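Local coordinates for aminotransferase (Psychrobacter arcticus 273-4, PDB 3IF2), which binds pyridoxal 5'-phosphate and probably transfers amino groups between amino acids and 2-oxo acids, perhaps as a valine–pyruvate transaminase, at residues Thr15-Leu20 with Ser396-Pro401; Lys57-Asp62 with Gly312-Thr317; Val191-Leu196 with Met228-Glu233; Lys346-Ala351 with Asp428-Ile433; Asn246-Pro251 with Gly364-Trp369. One frame throughout, in Å; residues are numbered along the deposited sequence.

Contact 1. Residues Thr15-Leu20 with Ser396-Pro401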
# COMPACT_ATOMS: atom_id res chain seq x y z
N THR A 15 -3.84 21.34 3.72
CA THR A 15 -2.75 22.07 3.04
C THR A 15 -3.32 22.66 1.73
O THR A 15 -4.52 22.54 1.46
CB THR A 15 -1.56 21.14 2.71
OG1 THR A 15 -1.99 20.07 1.86
CG2 THR A 15 -0.97 20.55 3.98
N GLY A 16 -2.48 23.34 0.96
CA GLY A 16 -2.87 23.83 -0.38
C GLY A 16 -3.08 22.65 -1.34
O GLY A 16 -3.98 22.70 -2.19
N ILE A 17 -2.25 21.60 -1.20
CA ILE A 17 -2.32 20.38 -2.01
C ILE A 17 -3.61 19.59 -1.70
O ILE A 17 -4.30 19.20 -2.63
CB ILE A 17 -1.01 19.50 -1.89
CG1 ILE A 17 0.18 20.27 -2.49
CG2 ILE A 17 -1.17 18.12 -2.58
CD1 ILE A 17 1.54 19.64 -2.27
N SER A 18 -3.96 19.41 -0.42
CA SER A 18 -5.22 18.70 -0.06
C SER A 18 -6.48 19.46 -0.58
O SER A 18 -7.40 18.81 -1.08
CB SER A 18 -5.32 18.38 1.44
OG SER A 18 -5.58 19.53 2.21
N GLN A 19 -6.49 20.80 -0.49
CA GLN A 19 -7.62 21.62 -1.02
C GLN A 19 -7.70 21.55 -2.56
O GLN A 19 -8.80 21.48 -3.11
CB GLN A 19 -7.59 23.07 -0.47
CG GLN A 19 -8.10 23.14 0.99
CD GLN A 19 -7.85 24.48 1.73
OE1 GLN A 19 -7.47 25.50 1.14
NE2 GLN A 19 -8.06 24.46 3.05
N LEU A 20 -6.56 21.53 -3.23
CA LEU A 20 -6.52 21.36 -4.69
C LEU A 20 -7.02 19.94 -5.03
O LEU A 20 -7.88 19.79 -5.89
CB LEU A 20 -5.09 21.59 -5.23
CG LEU A 20 -4.78 21.51 -6.74
CD1 LEU A 20 -5.44 22.65 -7.54
CD2 LEU A 20 -3.28 21.51 -6.97
N SER A 396 1.05 26.35 -10.90
CA SER A 396 2.47 26.08 -10.65
C SER A 396 3.00 26.16 -9.22
O SER A 396 3.99 25.50 -8.92
CB SER A 396 3.32 27.02 -11.51
OG SER A 396 2.94 28.40 -11.39
N GLU A 397 2.36 26.93 -8.34
CA GLU A 397 2.89 27.10 -7.00
C GLU A 397 3.03 25.84 -6.13
O GLU A 397 3.73 25.88 -5.13
CB GLU A 397 2.19 28.23 -6.25
CG GLU A 397 0.76 27.98 -5.79
CD GLU A 397 0.24 29.16 -4.98
OE1 GLU A 397 -0.09 30.22 -5.61
OE2 GLU A 397 0.17 29.04 -3.73
N TYR A 398 2.39 24.73 -6.52
CA TYR A 398 2.48 23.45 -5.79
C TYR A 398 3.57 22.49 -6.27
O TYR A 398 3.73 21.42 -5.68
CB TYR A 398 1.11 22.74 -5.78
CG TYR A 398 -0.00 23.61 -5.23
CD1 TYR A 398 0.08 24.13 -3.92
CD2 TYR A 398 -1.13 23.93 -6.01
CE1 TYR A 398 -0.95 24.97 -3.40
CE2 TYR A 398 -2.18 24.75 -5.48
CZ TYR A 398 -2.07 25.26 -4.18
OH TYR A 398 -3.06 26.06 -3.67
N PHE A 399 4.33 22.87 -7.30
CA PHE A 399 5.36 22.01 -7.88
C PHE A 399 6.79 22.40 -7.51
O PHE A 399 7.72 22.08 -8.24
CB PHE A 399 5.19 21.94 -9.42
CG PHE A 399 3.92 21.30 -9.87
CD1 PHE A 399 3.85 19.93 -10.10
CD2 PHE A 399 2.79 22.07 -10.10
CE1 PHE A 399 2.66 19.32 -10.53
CE2 PHE A 399 1.60 21.49 -10.54
CZ PHE A 399 1.53 20.09 -10.75
N PHE A 400 6.97 23.04 -6.36
CA PHE A 400 8.29 23.45 -5.88
C PHE A 400 8.39 22.97 -4.42
O PHE A 400 8.21 23.77 -3.51
CB PHE A 400 8.44 24.97 -6.00
CG PHE A 400 8.39 25.49 -7.42
CD1 PHE A 400 7.18 25.84 -8.01
CD2 PHE A 400 9.56 25.66 -8.15
CE1 PHE A 400 7.13 26.34 -9.33
CE2 PHE A 400 9.53 26.17 -9.46
CZ PHE A 400 8.31 26.51 -10.05
N PRO A 401 8.62 21.65 -4.21
CA PRO A 401 8.73 21.12 -2.86
C PRO A 401 9.94 21.68 -2.12
O PRO A 401 11.03 21.74 -2.68
CB PRO A 401 8.92 19.61 -3.09
CG PRO A 401 8.39 19.36 -4.38
CD PRO A 401 8.67 20.56 -5.20

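Contact 2. Residues Lys57-Asp62 with Gly312-Thr317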
# COMPACT_ATOMS: atom_id res chain seq x y z
N LYS A 57 -7.58 -12.61 -20.23
CA LYS A 57 -8.31 -13.82 -20.58
C LYS A 57 -7.37 -15.03 -20.51
O LYS A 57 -7.73 -16.04 -19.87
CB LYS A 57 -8.94 -13.71 -21.97
CG LYS A 57 -10.09 -12.74 -22.07
CD LYS A 57 -10.54 -12.58 -23.51
CE LYS A 57 -11.85 -11.75 -23.62
NZ LYS A 57 -13.09 -12.42 -23.05
N ALA A 58 -6.18 -14.91 -21.12
CA ALA A 58 -5.20 -16.00 -21.13
C ALA A 58 -4.87 -16.48 -19.71
O ALA A 58 -4.86 -17.68 -19.48
CB ALA A 58 -3.93 -15.63 -21.90
N LEU A 59 -4.63 -15.55 -18.78
CA LEU A 59 -4.38 -15.90 -17.36
C LEU A 59 -5.53 -16.64 -16.65
O LEU A 59 -5.28 -17.35 -15.68
CB LEU A 59 -4.01 -14.68 -16.52
CG LEU A 59 -2.70 -13.99 -16.83
CD1 LEU A 59 -2.57 -12.87 -15.79
CD2 LEU A 59 -1.50 -14.94 -16.77
N GLY A 60 -6.76 -16.46 -17.12
CA GLY A 60 -7.92 -17.17 -16.58
C GLY A 60 -8.32 -18.44 -17.33
O GLY A 60 -9.14 -19.20 -16.82
N ASN A 61 -7.74 -18.67 -18.53
CA ASN A 61 -8.02 -19.83 -19.39
C ASN A 61 -6.92 -20.91 -19.42
O ASN A 61 -7.05 -21.84 -20.20
CB ASN A 61 -8.35 -19.35 -20.84
CG ASN A 61 -9.69 -18.58 -20.95
OD1 ASN A 61 -10.56 -18.72 -20.10
ND2 ASN A 61 -9.87 -17.80 -22.02
N ASP A 62 -5.87 -20.82 -18.58
CA ASP A 62 -4.76 -21.83 -18.53
C ASP A 62 -4.86 -22.86 -17.37
O ASP A 62 -3.85 -23.47 -16.95
CB ASP A 62 -3.37 -21.17 -18.57
CG ASP A 62 -3.03 -20.35 -17.31
OD1 ASP A 62 -3.84 -20.26 -16.34
OD2 ASP A 62 -1.91 -19.77 -17.31
N GLY A 312 -1.13 -6.59 -10.97
CA GLY A 312 -0.41 -5.84 -11.99
C GLY A 312 0.75 -6.70 -12.49
O GLY A 312 0.95 -6.83 -13.71
N ALA A 313 1.48 -7.28 -11.55
CA ALA A 313 2.56 -8.24 -11.82
C ALA A 313 2.07 -9.40 -12.70
O ALA A 313 2.73 -9.79 -13.64
CB ALA A 313 3.14 -8.80 -10.50
N ALA A 314 0.90 -9.94 -12.37
CA ALA A 314 0.32 -11.07 -13.10
C ALA A 314 0.10 -10.73 -14.58
O ALA A 314 0.48 -11.53 -15.44
CB ALA A 314 -0.95 -11.56 -12.43
N ILE A 315 -0.46 -9.56 -14.86
CA ILE A 315 -0.66 -9.13 -16.26
C ILE A 315 0.67 -8.90 -16.96
O ILE A 315 0.87 -9.39 -18.08
CB ILE A 315 -1.54 -7.82 -16.42
CG1 ILE A 315 -3.03 -8.11 -16.55
CG2 ILE A 315 -1.24 -7.10 -17.75
CD1 ILE A 315 -3.55 -8.90 -15.50
N ALA A 316 1.56 -8.16 -16.30
CA ALA A 316 2.81 -7.69 -16.91
C ALA A 316 3.88 -8.74 -17.12
O ALA A 316 4.69 -8.59 -18.04
CB ALA A 316 3.36 -6.51 -16.13
N THR A 317 3.87 -9.79 -16.29
CA THR A 317 4.89 -10.86 -16.35
C THR A 317 5.12 -11.44 -17.76
O THR A 317 6.24 -11.39 -18.23
CB THR A 317 4.63 -11.97 -15.27
OG1 THR A 317 4.79 -11.40 -13.97
CG2 THR A 317 5.57 -13.17 -15.41

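Contact 3. Residues Val191-Leu196 with Met228-Glu233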
# COMPACT_ATOMS: atom_id res chain seq x y z
N VAL A 191 19.85 22.38 -15.07
CA VAL A 191 20.41 22.28 -13.73
C VAL A 191 21.48 23.36 -13.48
O VAL A 191 22.43 23.50 -14.26
CB VAL A 191 20.99 20.87 -13.41
CG1 VAL A 191 21.58 20.82 -12.00
CG2 VAL A 191 19.92 19.80 -13.55
N ASP A 192 21.30 24.10 -12.38
CA ASP A 192 22.23 25.13 -11.93
C ASP A 192 23.23 24.41 -11.02
O ASP A 192 23.01 24.30 -9.81
CB ASP A 192 21.47 26.25 -11.22
CG ASP A 192 22.37 27.39 -10.72
OD1 ASP A 192 23.59 27.43 -11.02
OD2 ASP A 192 21.81 28.28 -10.04
N PHE A 193 24.30 23.90 -11.62
CA PHE A 193 25.36 23.19 -10.89
C PHE A 193 26.18 24.09 -9.97
O PHE A 193 26.71 23.59 -8.98
CB PHE A 193 26.26 22.35 -11.82
CG PHE A 193 25.57 21.12 -12.40
CD1 PHE A 193 25.34 19.99 -11.60
CD2 PHE A 193 25.15 21.08 -13.74
CE1 PHE A 193 24.70 18.86 -12.11
CE2 PHE A 193 24.51 19.96 -14.27
CZ PHE A 193 24.28 18.84 -13.45
N GLU A 194 26.29 25.39 -10.28
CA GLU A 194 26.99 26.38 -9.40
C GLU A 194 26.29 26.39 -8.03
O GLU A 194 26.92 26.14 -7.01
CB GLU A 194 27.02 27.79 -10.04
CG GLU A 194 27.78 28.86 -9.26
N ALA A 195 24.97 26.60 -8.06
CA ALA A 195 24.13 26.64 -6.85
C ALA A 195 24.07 25.32 -6.08
O ALA A 195 24.20 25.32 -4.86
CB ALA A 195 22.72 27.06 -7.22
N LEU A 196 23.91 24.21 -6.80
CA LEU A 196 23.79 22.87 -6.20
C LEU A 196 25.08 22.39 -5.53
O LEU A 196 25.07 21.96 -4.37
CB LEU A 196 23.34 21.84 -7.27
CG LEU A 196 23.11 20.36 -6.92
CD1 LEU A 196 22.27 19.70 -8.03
CD2 LEU A 196 24.37 19.54 -6.67
N MSE A 228 22.74 14.10 -16.06
CA MSE A 228 22.66 12.89 -15.22
C MSE A 228 24.02 12.33 -14.79
O MSE A 228 24.16 11.85 -13.66
CB MSE A 228 21.85 11.78 -15.91
CG MSE A 228 20.37 12.12 -16.14
SE MSE A 228 19.33 12.72 -14.60
CE MSE A 228 19.89 11.33 -13.38
N ALA A 229 25.00 12.36 -15.70
CA ALA A 229 26.35 11.89 -15.40
C ALA A 229 26.97 12.70 -14.27
O ALA A 229 27.56 12.15 -13.34
CB ALA A 229 27.24 11.96 -16.64
N HIS A 230 26.81 14.02 -14.36
CA HIS A 230 27.32 14.97 -13.37
C HIS A 230 26.67 14.67 -12.00
O HIS A 230 27.39 14.56 -10.99
CB HIS A 230 27.02 16.41 -13.83
CG HIS A 230 27.81 17.47 -13.13
ND1 HIS A 230 27.97 18.73 -13.67
CD2 HIS A 230 28.54 17.46 -11.99
CE1 HIS A 230 28.71 19.46 -12.86
NE2 HIS A 230 29.07 18.71 -11.83
N LEU A 231 25.34 14.49 -11.97
CA LEU A 231 24.63 14.16 -10.72
C LEU A 231 25.09 12.84 -10.10
O LEU A 231 25.24 12.76 -8.87
CB LEU A 231 23.10 14.18 -10.90
CG LEU A 231 22.45 15.56 -11.15
CD1 LEU A 231 21.02 15.37 -11.62
CD2 LEU A 231 22.53 16.48 -9.92
N ALA A 232 25.34 11.83 -10.94
CA ALA A 232 25.90 10.55 -10.48
C ALA A 232 27.29 10.72 -9.81
O ALA A 232 27.56 10.05 -8.82
CB ALA A 232 25.98 9.54 -11.63
N GLU A 233 28.15 11.61 -10.34
CA GLU A 233 29.48 11.90 -9.72
C GLU A 233 29.29 12.58 -8.37
O GLU A 233 29.85 12.14 -7.38
CB GLU A 233 30.36 12.85 -10.55
CG GLU A 233 30.89 12.34 -11.89
CD GLU A 233 31.79 13.40 -12.58
OE1 GLU A 233 31.36 14.58 -12.73
OE2 GLU A 233 32.93 13.04 -12.97

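Contact 4. Residues Lys346-Ala351 with Asp428-Ile433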
# COMPACT_ATOMS: atom_id res chain seq x y z
N LYS A 346 -0.45 23.26 -31.26
CA LYS A 346 -1.14 23.88 -32.42
C LYS A 346 -2.25 24.77 -31.87
O LYS A 346 -2.26 25.99 -32.12
CB LYS A 346 -1.74 22.76 -33.32
CG LYS A 346 -2.58 23.09 -34.59
CD LYS A 346 -1.77 23.04 -35.90
CE LYS A 346 -2.63 22.60 -37.12
NZ LYS A 346 -3.89 23.40 -37.31
N LEU A 347 -3.14 24.17 -31.06
CA LEU A 347 -4.29 24.86 -30.46
C LEU A 347 -3.90 26.03 -29.55
O LEU A 347 -4.53 27.08 -29.61
CB LEU A 347 -5.20 23.88 -29.72
CG LEU A 347 -5.89 22.76 -30.51
CD1 LEU A 347 -6.57 21.83 -29.50
CD2 LEU A 347 -6.85 23.26 -31.59
N LEU A 348 -2.84 25.85 -28.75
CA LEU A 348 -2.35 26.92 -27.85
C LEU A 348 -1.81 28.10 -28.66
O LEU A 348 -2.08 29.25 -28.31
CB LEU A 348 -1.30 26.42 -26.83
CG LEU A 348 -1.81 25.53 -25.69
CD1 LEU A 348 -0.66 24.90 -24.96
CD2 LEU A 348 -2.66 26.30 -24.72
N LYS A 349 -1.08 27.81 -29.74
CA LYS A 349 -0.59 28.86 -30.65
C LYS A 349 -1.69 29.59 -31.43
O LYS A 349 -1.47 30.71 -31.83
CB LYS A 349 0.53 28.35 -31.58
CG LYS A 349 1.84 28.09 -30.80
CD LYS A 349 3.07 27.96 -31.69
CE LYS A 349 4.38 28.03 -30.86
NZ LYS A 349 4.63 29.34 -30.13
N GLN A 350 -2.86 28.98 -31.65
CA GLN A 350 -4.00 29.69 -32.28
C GLN A 350 -4.67 30.61 -31.28
O GLN A 350 -5.10 31.69 -31.65
CB GLN A 350 -5.05 28.73 -32.84
CG GLN A 350 -4.58 28.00 -34.06
CD GLN A 350 -5.45 26.80 -34.45
OE1 GLN A 350 -6.34 26.36 -33.70
NE2 GLN A 350 -5.17 26.25 -35.63
N ALA A 351 -4.80 30.16 -30.03
CA ALA A 351 -5.42 30.94 -28.94
C ALA A 351 -4.52 32.13 -28.50
O ALA A 351 -4.92 33.29 -28.59
CB ALA A 351 -5.73 30.03 -27.75
N ASP A 428 -11.96 22.52 -26.30
CA ASP A 428 -12.84 23.32 -25.43
C ASP A 428 -12.07 24.04 -24.32
O ASP A 428 -12.27 25.23 -24.09
CB ASP A 428 -13.92 22.43 -24.78
CG ASP A 428 -14.91 21.83 -25.79
OD1 ASP A 428 -14.88 22.16 -27.00
OD2 ASP A 428 -15.74 21.02 -25.34
N GLY A 429 -11.20 23.29 -23.63
CA GLY A 429 -10.38 23.79 -22.52
C GLY A 429 -9.43 24.88 -22.93
O GLY A 429 -9.41 25.93 -22.30
N ILE A 430 -8.67 24.64 -24.00
CA ILE A 430 -7.73 25.63 -24.53
C ILE A 430 -8.48 26.89 -25.03
O ILE A 430 -7.97 28.00 -24.86
CB ILE A 430 -6.79 25.03 -25.60
CG1 ILE A 430 -5.85 24.03 -24.94
CG2 ILE A 430 -5.94 26.11 -26.28
CD1 ILE A 430 -5.08 23.22 -25.93
N LYS A 431 -9.67 26.72 -25.62
CA LYS A 431 -10.51 27.86 -26.06
C LYS A 431 -10.79 28.80 -24.87
O LYS A 431 -10.59 30.01 -24.99
CB LYS A 431 -11.83 27.39 -26.70
CG LYS A 431 -12.72 28.49 -27.35
CD LYS A 431 -14.05 27.89 -27.84
CE LYS A 431 -14.96 28.90 -28.54
NZ LYS A 431 -15.32 30.05 -27.65
N VAL A 432 -11.20 28.23 -23.73
CA VAL A 432 -11.51 28.99 -22.49
C VAL A 432 -10.23 29.58 -21.89
O VAL A 432 -10.23 30.74 -21.50
CB VAL A 432 -12.27 28.12 -21.42
CG1 VAL A 432 -12.59 28.94 -20.16
CG2 VAL A 432 -13.56 27.55 -22.01
N ILE A 433 -9.16 28.79 -21.83
CA ILE A 433 -7.83 29.27 -21.39
C ILE A 433 -7.39 30.47 -22.23
O ILE A 433 -6.89 31.45 -21.69
CB ILE A 433 -6.74 28.18 -21.45
CG1 ILE A 433 -6.97 27.11 -20.36
CG2 ILE A 433 -5.33 28.78 -21.26
CD1 ILE A 433 -6.16 25.84 -20.54

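Contact 5. Residues Asn246-Pro251 with Gly364-Trp369. With PLP (pyridoxal-5'-phosphate), chain C.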
# COMPACT_ATOMS: atom_id res chain seq x y z
N ASN A 246 11.38 6.90 -13.08
CA ASN A 246 11.03 6.67 -14.51
C ASN A 246 9.57 6.37 -14.72
O ASN A 246 9.23 5.60 -15.61
CB ASN A 246 11.82 5.54 -15.15
CG ASN A 246 13.24 5.82 -15.19
OD1 ASN A 246 13.87 5.90 -14.13
ND2 ASN A 246 13.80 5.95 -16.40
N ALA A 247 8.67 6.99 -13.97
CA ALA A 247 7.23 6.73 -14.18
C ALA A 247 6.83 6.79 -15.67
O ALA A 247 6.12 5.92 -16.14
CB ALA A 247 6.40 7.69 -13.35
N TYR A 248 7.38 7.78 -16.41
CA TYR A 248 7.09 8.04 -17.84
C TYR A 248 8.23 7.71 -18.80
O TYR A 248 8.10 7.93 -20.01
CB TYR A 248 6.76 9.54 -18.04
CG TYR A 248 5.61 10.07 -17.21
CD1 TYR A 248 4.29 9.86 -17.58
CD2 TYR A 248 5.85 10.77 -16.03
CE1 TYR A 248 3.20 10.35 -16.78
CE2 TYR A 248 4.80 11.24 -15.23
CZ TYR A 248 3.48 11.03 -15.61
OH TYR A 248 2.46 11.53 -14.81
N GLY A 249 9.34 7.16 -18.27
CA GLY A 249 10.56 6.96 -19.02
C GLY A 249 10.82 5.60 -19.59
O GLY A 249 9.91 4.79 -19.74
N MSE A 250 12.10 5.36 -19.88
CA MSE A 250 12.56 4.10 -20.47
C MSE A 250 12.63 3.01 -19.40
O MSE A 250 12.77 3.32 -18.20
CB MSE A 250 13.96 4.25 -21.03
CG MSE A 250 14.11 5.28 -22.12
SE MSE A 250 15.89 5.97 -22.13
CE MSE A 250 15.87 6.82 -20.35
N PRO A 251 12.47 1.73 -19.82
CA PRO A 251 12.13 1.20 -21.16
C PRO A 251 10.60 1.17 -21.44
O PRO A 251 10.20 0.97 -22.58
CB PRO A 251 12.68 -0.22 -21.13
CG PRO A 251 12.68 -0.59 -19.64
CD PRO A 251 12.65 0.65 -18.83
N GLY A 364 8.80 14.74 -23.02
CA GLY A 364 8.26 13.54 -22.43
C GLY A 364 7.10 13.74 -21.47
O GLY A 364 6.64 14.87 -21.25
N ALA A 365 6.65 12.62 -20.88
CA ALA A 365 5.51 12.61 -19.96
C ALA A 365 4.22 13.02 -20.70
O ALA A 365 4.23 13.14 -21.92
CB ALA A 365 5.79 13.46 -18.70
N ILE A 366 3.14 13.28 -19.97
CA ILE A 366 1.81 13.45 -20.54
C ILE A 366 1.18 14.81 -20.27
O ILE A 366 -0.06 14.94 -20.23
CB ILE A 366 0.89 12.27 -20.02
CG1 ILE A 366 0.64 12.35 -18.49
CG2 ILE A 366 1.55 10.91 -20.37
CD1 ILE A 366 -0.34 11.28 -17.95
N PHE A 367 2.02 15.83 -20.11
CA PHE A 367 1.60 17.19 -19.77
C PHE A 367 2.29 18.24 -20.61
O PHE A 367 3.40 18.01 -21.08
CB PHE A 367 1.98 17.53 -18.32
CG PHE A 367 1.61 16.49 -17.32
CD1 PHE A 367 0.29 16.38 -16.87
CD2 PHE A 367 2.57 15.62 -16.81
CE1 PHE A 367 -0.07 15.39 -15.93
CE2 PHE A 367 2.22 14.63 -15.87
CZ PHE A 367 0.90 14.53 -15.43
N LEU A 368 1.62 19.38 -20.79
CA LEU A 368 2.25 20.61 -21.31
C LEU A 368 2.35 21.61 -20.11
O LEU A 368 1.40 21.75 -19.31
CB LEU A 368 1.53 21.20 -22.53
CG LEU A 368 1.74 20.47 -23.88
CD1 LEU A 368 0.84 21.05 -24.93
CD2 LEU A 368 3.17 20.52 -24.35
N TRP A 369 3.50 22.26 -20.00
CA TRP A 369 3.79 23.23 -18.94
C TRP A 369 3.84 24.60 -19.61
O TRP A 369 4.76 24.86 -20.39
CB TRP A 369 5.11 22.85 -18.29
CG TRP A 369 5.60 23.68 -17.14
CD1 TRP A 369 6.68 24.52 -17.14
CD2 TRP A 369 5.07 23.71 -15.82
NE1 TRP A 369 6.84 25.08 -15.91
CE2 TRP A 369 5.87 24.61 -15.08
CE3 TRP A 369 3.99 23.08 -15.19
CZ2 TRP A 369 5.63 24.88 -13.73
CZ3 TRP A 369 3.75 23.35 -13.84
CH2 TRP A 369 4.57 24.24 -13.13
N1 PLP C . 6.30 9.68 -10.73
C2 PLP C . 5.77 10.71 -11.49
C2A PLP C . 6.74 11.63 -12.18
C3 PLP C . 4.37 10.85 -11.61
O3 PLP C . 3.81 11.85 -12.36
C4 PLP C . 3.51 9.96 -10.93
C4A PLP C . 2.03 10.32 -10.86
O4A PLP C . 1.15 9.50 -11.12
C5 PLP C . 4.09 8.91 -10.14
C6 PLP C . 5.49 8.80 -10.07
C5A PLP C . 3.25 7.90 -9.32
O4P PLP C . 2.84 6.77 -10.05
P PLP C . 2.24 5.48 -9.31
O1P PLP C . 2.13 5.46 -7.80
O2P PLP C . 3.20 4.42 -9.74
O3P PLP C . 0.89 5.30 -9.87

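Contact 1. Residues Thr15-Leu20 with Ser396-Pro401
The Tyr398 ring lies against the first turn of helix 16-29, meeting Gly16 and Ile17, which lie within the capping box of Thr15 and Ser18, and Leu20 just after it. In the box, Ser18 N donates to Thr15 OG1 in a nearly straight bond, and Thr15 N donates to Ser18 OG; the two bonds cap the helix start beside the ring. Tyr398 carries CG anti to its carbonyl carbon (chi1 -55°), which sends the ring from the loop after strand 394-395 toward the helix. The ring is oblique to all three neighbours, each of which meets different ring atoms. Leu20 crosses it obliquely and sets CD2 3.4 Å from Tyr398 CD2. Ile17 runs past in the opposite direction, its CG1 reaching Tyr398 CD1 at 4.1 Å. Gly16 offers backbone alone, and a beta carbon there would collide with Tyr398 CE1. Helix 379-388 adds to the packing, with Leu380 touching Tyr398 and Tyr383 touching Leu20. The contact thus joins helix 16-29 to the C-terminal part of the chain, and the side chain of Ile17 is about 12 Å from the bound cofactor. On the loop's own side, Glu397 folds back over the tyrosine, with its CG 4.1 Å above the plane of the Tyr398 ring, over the ring centre.

Contact 2. Residues Lys57-Asp62 with Gly312-Thr317
Leu59 carries CG anti to its carbonyl carbon (chi1 -66°), and its extended second torsion pushes CD1 out from helix 46-60 toward Ala314 and Ile315 of helix 311-321. Ile315 answers with a side chain whose CG2 is anti to its backbone N and whose second torsion is bent (chi2 54°), a shape that brings its terminal methyl round to the leucine. Leu59 CD1 therefore does nearly all the touching. It lies 3.3 Å from Ala314 O, 4.0 Å from Ala314 CB and 4.1 Å from Ile315 CD1, so a single methyl rests on both the backbone and the side chains of one helical turn. The contact is small and made by van der Waals packing, its side-chain pairs all apolar. Within the same helix, Thr317 OG1 donates to Ala313 O at 2.6 Å from above the carbonyl plane, while Thr317 N reaches the same oxygen from the opposite face, so that this oxygen is gripped twice. Helix 71-77 lies beside the contact, where Ser71 touches Leu59 and Ser75 touches Ala314. Leu59 also packs on Tyr56 of the second subunit, and Lys57 on Gly60 of that subunit. The arrangement is plain helix-to-helix packing beside the subunit interface, consistent with the dimer of fold type I aminotransferases, in which both chains contribute to each cofactor site.

Contact 3. Residues Val191-Leu196 with Met228-Glu233
An aromatic stack between Phe193 and His230, backed by two leucines, fastens the short helix 193-197 to helix 225-237, the helix of a beta-alpha-beta crossover between the parallel strands 207-213 and 242-245. The two rings lie face to face, their centroids 3.9 Å apart and their planes 15° from parallel. His230 ND1 sits over the centre of the phenylalanine ring, 3.4 Å above its plane. Val191 CG1 lies 3.5 Å above the opposite face of Phe193, over the ring centre, so the ring is held in a sandwich between a methyl and the imidazole. The histidine reaches this place with CG anti to its backbone N (chi1 -163°), and it is also tied by a weak hydrogen bond from NE2 to Glu197. With an alanine in place of Phe193, the imidazole would probably lose its stacking partner and a gap would open between Val191 and His230. The cofactor site is remote, and the contact serves as packing on the outer side of the fold. Beside the stack, Leu231 CD2 lies 3.9 Å from Phe193 CE1. Leu196 meets the same branch at about a right angle, its CD1 3.7 Å from Leu231 CD2.

Contact 4. Residues Lys346-Ala351 with Asp428-Ile433
Ile430 of helix 423-441 carries the contact of this segment with helix 324-351, and each of its branches finds a partner there. Its CD1 lies 3.8 Å from Leu347 CB, and its CG2 is 3.6 Å from Leu348 CD2. The CG2 methyl also approaches Leu347 O, at 3.7 Å, and is 4.2 Å from Ala351 CB. Both leucines cross the isoleucine at about a right angle, so their branches lie across it rather than alongside. The split follows from the torsions of Ile430: CG1 stands anti to the carbonyl carbon (chi1 -68°) and CG2 anti to the backbone N, which spreads the two arms over one turn of the facing helix. Reducing Ile430 to an alanine is likely to open a gap beside Leu347 and Leu348, between the two helices, and to leave Ala351 without its facing methyl. The backbones come close at Ala351, whose CA is 6.6 Å from Lys431 CA. The helix segments run in nearly the same direction, at 27° and 9.3 Å between axes, and Arg438 NH1 adds a hydrogen bond to Ala351 O. The pair packs on the six-stranded mixed sheet: Leu348 lies on Leu357 and Ile359 of strand 357-360 and on Leu368 and Leu370 of strand 367-372, while Met417 of strand 414-418 touches both Leu348 and Ile430.

Contact 5. Residues Asn246-Pro251 with Gly364-Trp369
The pyridoxal phosphate pocket is bounded here by Tyr248, which meets Ala365, Ile366 and Phe367 as well as the cofactor. Tyr248 OH is hydrogen-bonded to O3 of the cofactor at 2.8 Å, with O3 at the edge of the phenol ring and near its plane. Ala365 CB makes a CH-pi contact with one face of that ring, 3.9 Å from its centroid and 20° off the ring normal. Ile366 crosses the tyrosine at about a right angle, its CG1 lying 3.7 Å from Tyr248 CE1. This branch stands between its own backbone N and carbonyl carbon (chi1 66°), a crowded position. Phe367 turns its edge to the hydroxyl, with CE2 3.3 Å from Tyr248 OH, and the two ring planes are 80° apart. In this fold type I enzyme the tyrosine follows strand 242-245, within a type I turn from Asn246 to Gly249, whereas its partners lead into strand 367-372 of the other sheet, so the contact bridges two sheets at the cofactor. The same turn places Ala247 CB 3.3 Å from the cofactor's N1. Asp245, just before the turn, is hydrogen-bonded to the cofactor, as are Asn217 of the same chain and, from the second subunit, Tyr79. Lys276 NZ makes a weak hydrogen bond to Tyr248 OH, and Phe367 also packs on Asn217.

Overall arrangement
Contact 5, at the cofactor, touches contacts 1 and 4. Contact 1 meets it through packing of Ser396 CB on Trp369 CH2 at 3.4 Å, joining the 396-401 loop to strand 367-372. Contact 4 touches it on the other side of that strand's sheet, where Leu348 CD1 lies 4.1 Å from Leu368 CD1. Contacts 2 and 3 stand apart: their nearest atoms are about 11 Å and 8 Å from contact 5, and their centres, 42 Å from each other, lie on opposite sides of the chain's centre. Contact 2 belongs to the subunit interface and contact 3 to the outer layer of the large sheet. Along the chain, contact 1 encloses contacts 2, 3 and 5.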